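CDC25-like phosphatase YCH1 (PDB 3FS5) removes phosphate groups from proteins as a small, single-domain phosphatase of the rhodanese and Cdc25 fold in budding yeast. Local coordinates at residues L66-Q77 / L104-R115. Residues are numbered along the deposited sequence; the frame is centred on the assembly and turned at random.
Sequences LRELKHRLLEKQ and LLRSLDTAELSR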
ATOM      1  N   LEU A  66      -1.926 -10.236 -10.879  1.00 25.90           N
ATOM      2  CA  LEU A  66      -2.528 -10.197  -9.551  1.00 27.19           C
ATOM      3  C   LEU A  66      -2.054 -11.411  -8.763  1.00 28.60           C
ATOM      4  O   LEU A  66      -1.767 -11.322  -7.568  1.00 27.56           O
ATOM      5  CB  LEU A  66      -4.056 -10.218  -9.653  1.00 26.41           C
ATOM      6  CG  LEU A  66      -4.832 -10.324  -8.332  1.00 26.96           C
ATOM      7  CD1 LEU A  66      -4.458  -9.177  -7.410  1.00 27.28           C
ATOM      8  CD2 LEU A  66      -6.327 -10.307  -8.620  1.00 29.06           C
ATOM      9  N   ARG A  67      -1.980 -12.550  -9.444  1.00 28.87           N
ATOM     10  CA  ARG A  67      -1.529 -13.787  -8.822  1.00 31.32           C
ATOM     11  C   ARG A  67      -0.094 -13.623  -8.327  1.00 29.35           C
ATOM     12  O   ARG A  67       0.255 -14.095  -7.241  1.00 29.19           O
ATOM     13  CB  ARG A  67      -1.614 -14.933  -9.832  1.00 36.10           C
ATOM     14  CG  ARG A  67      -1.155 -16.274  -9.298  1.00 44.29           C
ATOM     15  CD  ARG A  67      -1.186 -17.331 -10.392  1.00 51.08           C
ATOM     16  NE  ARG A  67      -0.665 -18.614  -9.929  1.00 57.43           N
ATOM     17  CZ  ARG A  67      -0.473 -19.669 -10.715  1.00 60.50           C
ATOM     18  NH1 ARG A  67      -0.760 -19.596 -12.008  1.00 61.97           N
ATOM     19  NH2 ARG A  67       0.004 -20.800 -10.208  1.00 62.48           N
ATOM     20  N   GLU A  68       0.735 -12.954  -9.126  1.00 28.02           N
ATOM     21  CA  GLU A  68       2.128 -12.716  -8.752  1.00 27.51           C
ATOM     22  C   GLU A  68       2.212 -11.893  -7.467  1.00 24.35           C
ATOM     23  O   GLU A  68       3.011 -12.195  -6.583  1.00 22.57           O
ATOM     24  CB  GLU A  68       2.875 -11.976  -9.868  1.00 30.61           C
ATOM     25  CG  GLU A  68       4.172 -11.323  -9.392  1.00 35.63           C
ATOM     26  CD  GLU A  68       4.866 -10.508 -10.468  1.00 40.33           C
ATOM     27  OE1 GLU A  68       5.687  -9.635 -10.108  1.00 40.77           O
ATOM     28  OE2 GLU A  68       4.606 -10.743 -11.668  1.00 41.91           O
ATOM     29  N   LEU A  69       1.397 -10.846  -7.377  1.00 23.41           N
ATOM     30  CA  LEU A  69       1.383  -9.997  -6.190  1.00 21.71           C
ATOM     31  C   LEU A  69       0.949 -10.810  -4.974  1.00 19.78           C
ATOM     32  O   LEU A  69       1.596 -10.769  -3.936  1.00 18.59           O
ATOM     33  CB  LEU A  69       0.436  -8.807  -6.386  1.00 21.30           C
ATOM     34  CG  LEU A  69       0.228  -7.926  -5.147  1.00 22.21           C
ATOM     35  CD1 LEU A  69       1.571  -7.378  -4.664  1.00 18.50           C
ATOM     36  CD2 LEU A  69      -0.738  -6.799  -5.477  1.00 21.44           C
ATOM     37  N   LYS A  70      -0.148 -11.549  -5.115  1.00 21.93           N
ATOM     38  CA  LYS A  70      -0.661 -12.382  -4.030  1.00 23.00           C
ATOM     39  C   LYS A  70       0.421 -13.337  -3.527  1.00 22.61           C
ATOM     40  O   LYS A  70       0.656 -13.448  -2.324  1.00 21.63           O
ATOM     41  CB  LYS A  70      -1.869 -13.191  -4.513  1.00 23.51           C
ATOM     42  CG  LYS A  70      -2.359 -14.238  -3.519  1.00 26.37           C
ATOM     43  CD  LYS A  70      -3.494 -15.065  -4.109  1.00 28.46           C
ATOM     44  CE  LYS A  70      -3.885 -16.214  -3.198  1.00 28.85           C
ATOM     45  NZ  LYS A  70      -4.973 -17.034  -3.795  1.00 30.39           N
ATOM     46  N   HIS A  71       1.069 -14.029  -4.457  1.00 23.27           N
ATOM     47  CA  HIS A  71       2.123 -14.971  -4.110  1.00 23.08           C
ATOM     48  C   HIS A  71       3.245 -14.287  -3.335  1.00 22.96           C
ATOM     49  O   HIS A  71       3.688 -14.792  -2.303  1.00 20.68           O
ATOM     50  CB  HIS A  71       2.696 -15.616  -5.375  1.00 26.75           C
ATOM     51  CG  HIS A  71       3.822 -16.567  -5.105  1.00 31.92           C
ATOM     52  ND1 HIS A  71       3.628 -17.817  -4.558  1.00 34.00           N
ATOM     53  CD2 HIS A  71       5.161 -16.432  -5.270  1.00 34.28           C
ATOM     54  CE1 HIS A  71       4.796 -18.411  -4.393  1.00 33.61           C
ATOM     55  NE2 HIS A  71       5.743 -17.593  -4.817  1.00 35.66           N
ATOM     56  N   ARG A  72       3.707 -13.139  -3.828  1.00 21.44           N
ATOM     57  CA  ARG A  72       4.785 -12.421  -3.158  1.00 23.53           C
ATOM     58  C   ARG A  72       4.396 -12.022  -1.748  1.00 23.31           C
ATOM     59  O   ARG A  72       5.187 -12.166  -0.815  1.00 24.10           O
ATOM     60  CB  ARG A  72       5.179 -11.160  -3.929  1.00 26.24           C
ATOM     61  CG  ARG A  72       6.041 -11.402  -5.145  1.00 32.60           C
ATOM     62  CD  ARG A  72       6.590 -10.086  -5.677  1.00 34.33           C
ATOM     63  NE  ARG A  72       7.600  -9.510  -4.792  1.00 34.84           N
ATOM     64  CZ  ARG A  72       8.191  -8.337  -5.000  1.00 35.68           C
ATOM     65  NH1 ARG A  72       9.101  -7.888  -4.148  1.00 36.69           N
ATOM     66  NH2 ARG A  72       7.865  -7.604  -6.057  1.00 36.06           N
ATOM     67  N   LEU A  73       3.181 -11.502  -1.600  1.00 21.79           N
ATOM     68  CA  LEU A  73       2.695 -11.076  -0.296  1.00 19.86           C
ATOM     69  C   LEU A  73       2.638 -12.238   0.692  1.00 19.34           C
ATOM     70  O   LEU A  73       3.159 -12.138   1.801  1.00 18.22           O
ATOM     71  CB  LEU A  73       1.307 -10.434  -0.429  1.00 16.14           C
ATOM     72  CG  LEU A  73       1.282  -9.060  -1.116  1.00 16.47           C
ATOM     73  CD1 LEU A  73      -0.153  -8.575  -1.251  1.00 13.23           C
ATOM     74  CD2 LEU A  73       2.111  -8.060  -0.305  1.00 13.97           C
ATOM     75  N   LEU A  74       2.013 -13.341   0.285  1.00 19.99           N
ATOM     76  CA  LEU A  74       1.881 -14.502   1.161  1.00 22.78           C
ATOM     77  C   LEU A  74       3.225 -15.128   1.502  1.00 23.05           C
ATOM     78  O   LEU A  74       3.405 -15.677   2.589  1.00 22.19           O
ATOM     79  CB  LEU A  74       0.953 -15.544   0.527  1.00 22.31           C
ATOM     80  CG  LEU A  74      -0.518 -15.118   0.461  1.00 24.26           C
ATOM     81  CD1 LEU A  74      -1.348 -16.168  -0.266  1.00 22.90           C
ATOM     82  CD2 LEU A  74      -1.041 -14.911   1.884  1.00 26.31           C
ATOM     83  N   GLU A  75       4.169 -15.033   0.575  1.00 24.13           N
ATOM     84  CA  GLU A  75       5.497 -15.584   0.796  1.00 26.39           C
ATOM     85  C   GLU A  75       6.188 -14.779   1.897  1.00 25.25           C
ATOM     86  O   GLU A  75       6.880 -15.336   2.752  1.00 23.74           O
ATOM     87  CB  GLU A  75       6.297 -15.533  -0.505  1.00 31.49           C
ATOM     88  CG  GLU A  75       7.611 -16.278  -0.457  1.00 42.18           C
ATOM     89  CD  GLU A  75       8.121 -16.621  -1.843  1.00 47.31           C
ATOM     90  OE1 GLU A  75       7.440 -17.401  -2.546  1.00 50.08           O
ATOM     91  OE2 GLU A  75       9.193 -16.109  -2.230  1.00 50.47           O
ATOM     92  N   LYS A  76       5.984 -13.466   1.879  1.00 22.79           N
ATOM     93  CA  LYS A  76       6.564 -12.584   2.889  1.00 22.27           C
ATOM     94  C   LYS A  76       5.881 -12.823   4.239  1.00 20.54           C
ATOM     95  O   LYS A  76       6.525 -12.800   5.292  1.00 21.49           O
ATOM     96  CB  LYS A  76       6.380 -11.118   2.469  1.00 25.05           C
ATOM     97  CG  LYS A  76       6.957 -10.080   3.434  1.00 28.22           C
ATOM     98  CD  LYS A  76       6.806  -8.670   2.852  1.00 31.54           C
ATOM     99  CE  LYS A  76       7.607  -7.613   3.619  1.00 32.66           C
ATOM    100  NZ  LYS A  76       7.055  -7.322   4.967  1.00 36.09           N
ATOM    101  N   GLN A  77       4.573 -13.057   4.203  1.00 19.67           N
ATOM    102  CA  GLN A  77       3.807 -13.284   5.425  1.00 19.91           C
ATOM    103  C   GLN A  77       4.243 -14.570   6.127  1.00 22.04           C
ATOM    104  O   GLN A  77       4.380 -14.605   7.352  1.00 21.38           O
ATOM    105  CB  GLN A  77       2.307 -13.334   5.097  1.00 19.09           C
ATOM    106  CG  GLN A  77       1.390 -13.404   6.318  1.00 16.01           C
ATOM    107  CD  GLN A  77       1.187 -14.820   6.840  1.00 21.23           C
ATOM    108  OE1 GLN A  77       0.768 -15.016   7.983  1.00 22.14           O
ATOM    109  NE2 GLN A  77       1.471 -15.810   6.002  1.00 16.22           N
ATOM    110  N   LEU A 104      -7.466  -7.949  -4.454  1.00 21.00           N
ATOM    111  CA  LEU A 104      -6.639  -8.895  -3.719  1.00 20.76           C
ATOM    112  C   LEU A 104      -7.500  -9.733  -2.783  1.00 20.81           C
ATOM    113  O   LEU A 104      -7.346 -10.950  -2.709  1.00 19.28           O
ATOM    114  CB  LEU A 104      -5.576  -8.170  -2.899  1.00 20.15           C
ATOM    115  CG  LEU A 104      -4.708  -9.103  -2.043  1.00 22.32           C
ATOM    116  CD1 LEU A 104      -3.871  -9.993  -2.953  1.00 25.76           C
ATOM    117  CD2 LEU A 104      -3.813  -8.296  -1.124  1.00 23.33           C
ATOM    118  N   LEU A 105      -8.400  -9.071  -2.064  1.00 19.45           N
ATOM    119  CA  LEU A 105      -9.282  -9.749  -1.126  1.00 21.38           C
ATOM    120  C   LEU A 105     -10.070 -10.863  -1.794  1.00 22.93           C
ATOM    121  O   LEU A 105     -10.143 -11.977  -1.274  1.00 23.16           O
ATOM    122  CB  LEU A 105     -10.252  -8.747  -0.494  1.00 21.35           C
ATOM    123  CG  LEU A 105     -11.257  -9.297   0.523  1.00 23.15           C
ATOM    124  CD1 LEU A 105     -10.528  -9.987   1.669  1.00 22.10           C
ATOM    125  CD2 LEU A 105     -12.113  -8.155   1.051  1.00 23.02           C
ATOM    126  N   ARG A 106     -10.653 -10.564  -2.949  1.00 22.98           N
ATOM    127  CA  ARG A 106     -11.444 -11.550  -3.665  1.00 25.62           C
ATOM    128  C   ARG A 106     -10.615 -12.704  -4.226  1.00 25.05           C
ATOM    129  O   ARG A 106     -11.167 -13.751  -4.567  1.00 25.19           O
ATOM    130  CB  ARG A 106     -12.243 -10.873  -4.787  1.00 26.12           C
ATOM    131  CG  ARG A 106     -13.327  -9.916  -4.285  1.00 31.59           C
ATOM    132  CD  ARG A 106     -14.346 -10.655  -3.436  1.00 35.34           C
ATOM    133  NE  ARG A 106     -15.323  -9.779  -2.787  1.00 37.97           N
ATOM    134  CZ  ARG A 106     -16.232  -9.048  -3.427  1.00 39.29           C
ATOM    135  NH1 ARG A 106     -17.075  -8.292  -2.739  1.00 39.65           N
ATOM    136  NH2 ARG A 106     -16.294  -9.065  -4.752  1.00 41.49           N
ATOM    137  N   SER A 107      -9.298 -12.530  -4.306  1.00 24.76           N
ATOM    138  CA  SER A 107      -8.438 -13.586  -4.833  1.00 25.63           C
ATOM    139  C   SER A 107      -7.914 -14.512  -3.743  1.00 25.24           C
ATOM    140  O   SER A 107      -7.235 -15.494  -4.039  1.00 23.97           O
ATOM    141  CB  SER A 107      -7.253 -12.990  -5.607  1.00 27.09           C
ATOM    142  OG  SER A 107      -6.263 -12.480  -4.728  1.00 32.02           O
ATOM    143  N   LEU A 108      -8.234 -14.206  -2.487  1.00 25.84           N
ATOM    144  CA  LEU A 108      -7.784 -15.013  -1.351  1.00 27.44           C
ATOM    145  C   LEU A 108      -8.739 -16.155  -1.016  1.00 29.32           C
ATOM    146  O   LEU A 108      -9.955 -15.997  -1.101  1.00 29.14           O
ATOM    147  CB  LEU A 108      -7.631 -14.136  -0.103  1.00 26.50           C
ATOM    148  CG  LEU A 108      -6.617 -12.990  -0.107  1.00 25.44           C
ATOM    149  CD1 LEU A 108      -6.661 -12.270   1.236  1.00 25.80           C
ATOM    150  CD2 LEU A 108      -5.230 -13.532  -0.371  1.00 25.61           C
ATOM    151  N   ASP A 109      -8.183 -17.303  -0.632  1.00 32.96           N
ATOM    152  CA  ASP A 109      -8.988 -18.459  -0.240  1.00 36.03           C
ATOM    153  C   ASP A 109      -9.437 -18.225   1.194  1.00 36.47           C
ATOM    154  O   ASP A 109      -8.879 -17.382   1.892  1.00 34.15           O
ATOM    155  CB  ASP A 109      -8.166 -19.749  -0.278  1.00 40.58           C
ATOM    156  CG  ASP A 109      -7.788 -20.160  -1.675  1.00 45.86           C
ATOM    157  OD1 ASP A 109      -8.707 -20.362  -2.498  1.00 49.02           O
ATOM    158  OD2 ASP A 109      -6.573 -20.287  -1.948  1.00 48.71           O
ATOM    159  N   THR A 110     -10.434 -18.982   1.638  1.00 36.27           N
ATOM    160  CA  THR A 110     -10.929 -18.836   2.999  1.00 38.52           C
ATOM    161  C   THR A 110      -9.804 -19.081   4.006  1.00 38.89           C
ATOM    162  O   THR A 110      -9.806 -18.523   5.104  1.00 40.27           O
ATOM    163  CB  THR A 110     -12.091 -19.818   3.279  1.00 38.98           C
ATOM    164  OG1 THR A 110     -11.635 -21.166   3.104  1.00 41.62           O
ATOM    165  CG2 THR A 110     -13.248 -19.559   2.325  1.00 38.97           C
ATOM    166  N   ALA A 111      -8.835 -19.906   3.620  1.00 38.84           N
ATOM    167  CA  ALA A 111      -7.708 -20.222   4.491  1.00 38.90           C
ATOM    168  C   ALA A 111      -6.674 -19.097   4.516  1.00 38.54           C
ATOM    169  O   ALA A 111      -5.937 -18.938   5.489  1.00 40.04           O
ATOM    170  CB  ALA A 111      -7.050 -21.523   4.039  1.00 40.14           C
ATOM    171  N   GLU A 112      -6.630 -18.314   3.444  1.00 35.01           N
ATOM    172  CA  GLU A 112      -5.682 -17.213   3.340  1.00 33.01           C
ATOM    173  C   GLU A 112      -6.261 -15.900   3.875  1.00 32.12           C
ATOM    174  O   GLU A 112      -5.536 -14.921   4.056  1.00 31.50           O
ATOM    175  CB  GLU A 112      -5.256 -17.047   1.877  1.00 30.70           C
ATOM    176  CG  GLU A 112      -4.796 -18.354   1.242  1.00 31.18           C
ATOM    177  CD  GLU A 112      -4.576 -18.252  -0.255  1.00 31.00           C
ATOM    178  OE1 GLU A 112      -5.477 -17.744  -0.958  1.00 29.50           O
ATOM    179  OE2 GLU A 112      -3.510 -18.695  -0.732  1.00 27.96           O
ATOM    180  N   LEU A 113      -7.566 -15.882   4.130  1.00 31.01           N
ATOM    181  CA  LEU A 113      -8.216 -14.681   4.636  1.00 31.34           C
ATOM    182  C   LEU A 113      -7.625 -14.203   5.954  1.00 31.11           C
ATOM    183  O   LEU A 113      -7.570 -13.001   6.210  1.00 32.56           O
ATOM    184  CB  LEU A 113      -9.717 -14.913   4.818  1.00 32.01           C
ATOM    185  CG  LEU A 113     -10.618 -14.793   3.586  1.00 32.33           C
ATOM    186  CD1 LEU A 113     -12.069 -14.997   4.003  1.00 31.80           C
ATOM    187  CD2 LEU A 113     -10.440 -13.418   2.945  1.00 30.15           C
ATOM    188  N   SER A 114      -7.181 -15.141   6.787  1.00 28.60           N
ATOM    189  CA  SER A 114      -6.617 -14.794   8.088  1.00 28.18           C
ATOM    190  C   SER A 114      -5.143 -14.393   8.045  1.00 26.64           C
ATOM    191  O   SER A 114      -4.594 -13.912   9.036  1.00 25.57           O
ATOM    192  CB  SER A 114      -6.783 -15.970   9.054  1.00 31.13           C
ATOM    193  OG  SER A 114      -6.104 -17.117   8.565  1.00 35.74           O
ATOM    194  N   ARG A 115      -4.498 -14.583   6.899  1.00 23.69           N
ATOM    195  CA  ARG A 115      -3.083 -14.247   6.785  1.00 23.74           C
ATOM    196  C   ARG A 115      -2.764 -12.790   6.461  1.00 22.97           C
ATOM    197  O   ARG A 115      -1.608 -12.371   6.560  1.00 22.38           O
ATOM    198  CB  ARG A 115      -2.420 -15.148   5.745  1.00 21.89           C
ATOM    199  CG  ARG A 115      -2.261 -16.585   6.207  1.00 24.70           C
ATOM    200  CD  ARG A 115      -0.960 -17.153   5.674  1.00 25.88           C
ATOM    201  NE  ARG A 115      -1.147 -17.928   4.463  1.00 28.27           N
ATOM    202  CZ  ARG A 115      -0.182 -18.214   3.597  1.00 26.61           C
ATOM    203  NH1 ARG A 115      -0.463 -18.943   2.530  1.00 29.59           N
ATOM    204  NH2 ARG A 115       1.050 -17.750   3.778  1.00 25.78           N
TER
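Lys70 reaches Ser107 and Glu112 because its chain leaves with CG anti to the backbone N (chi1 172°) and stays extended to the ammonium group. Glu112 starts the other way, CG beside its backbone N (chi1 -51°), and its side chain crosses that of Lys70 at about a right angle. Lys70 NZ gives a hydrogen bond of 2.7 Å to Ser107 O and a salt bridge of 3.0 Å to Glu112 OE1 on its syn lone pair. The anti lone pair of Glu112 OE1 takes the backbone N of Asp109, 2.8 Å away and nearly straight at 165°, so the carboxylate is fixed from two directions. Lysine suits this place: its methylenes run past Leu104, Ser107 and Leu108 before the charge meets Ser107 O and Glu112. Cutting Lys70 back to an alanine is likely to leave Glu112 without its countercharge and Ser107 O without this donor, with a gap beside Leu108. Ser107 OG gives a hydrogen bond of 2.8 Å to Leu104 O, which also accepts from the backbone N of Ser107. Leucines fill the flanks: Leu73 CD1 meets Leu104 CD2 at 3.7 Å, and Leu74 CD2 sits 3.8 Å above the centre of the Arg115 guanidinium, giving its flat face an apolar cover. The contact thus fastens helix 63-78 to the end of helix 96-106 and the connection leading into strand 116-121. Beneath it lies the central parallel sheet of the rhodanese fold, with Leu73 on Val86, Leu104 on Phe88 and Leu118, and Leu74 on Cys116.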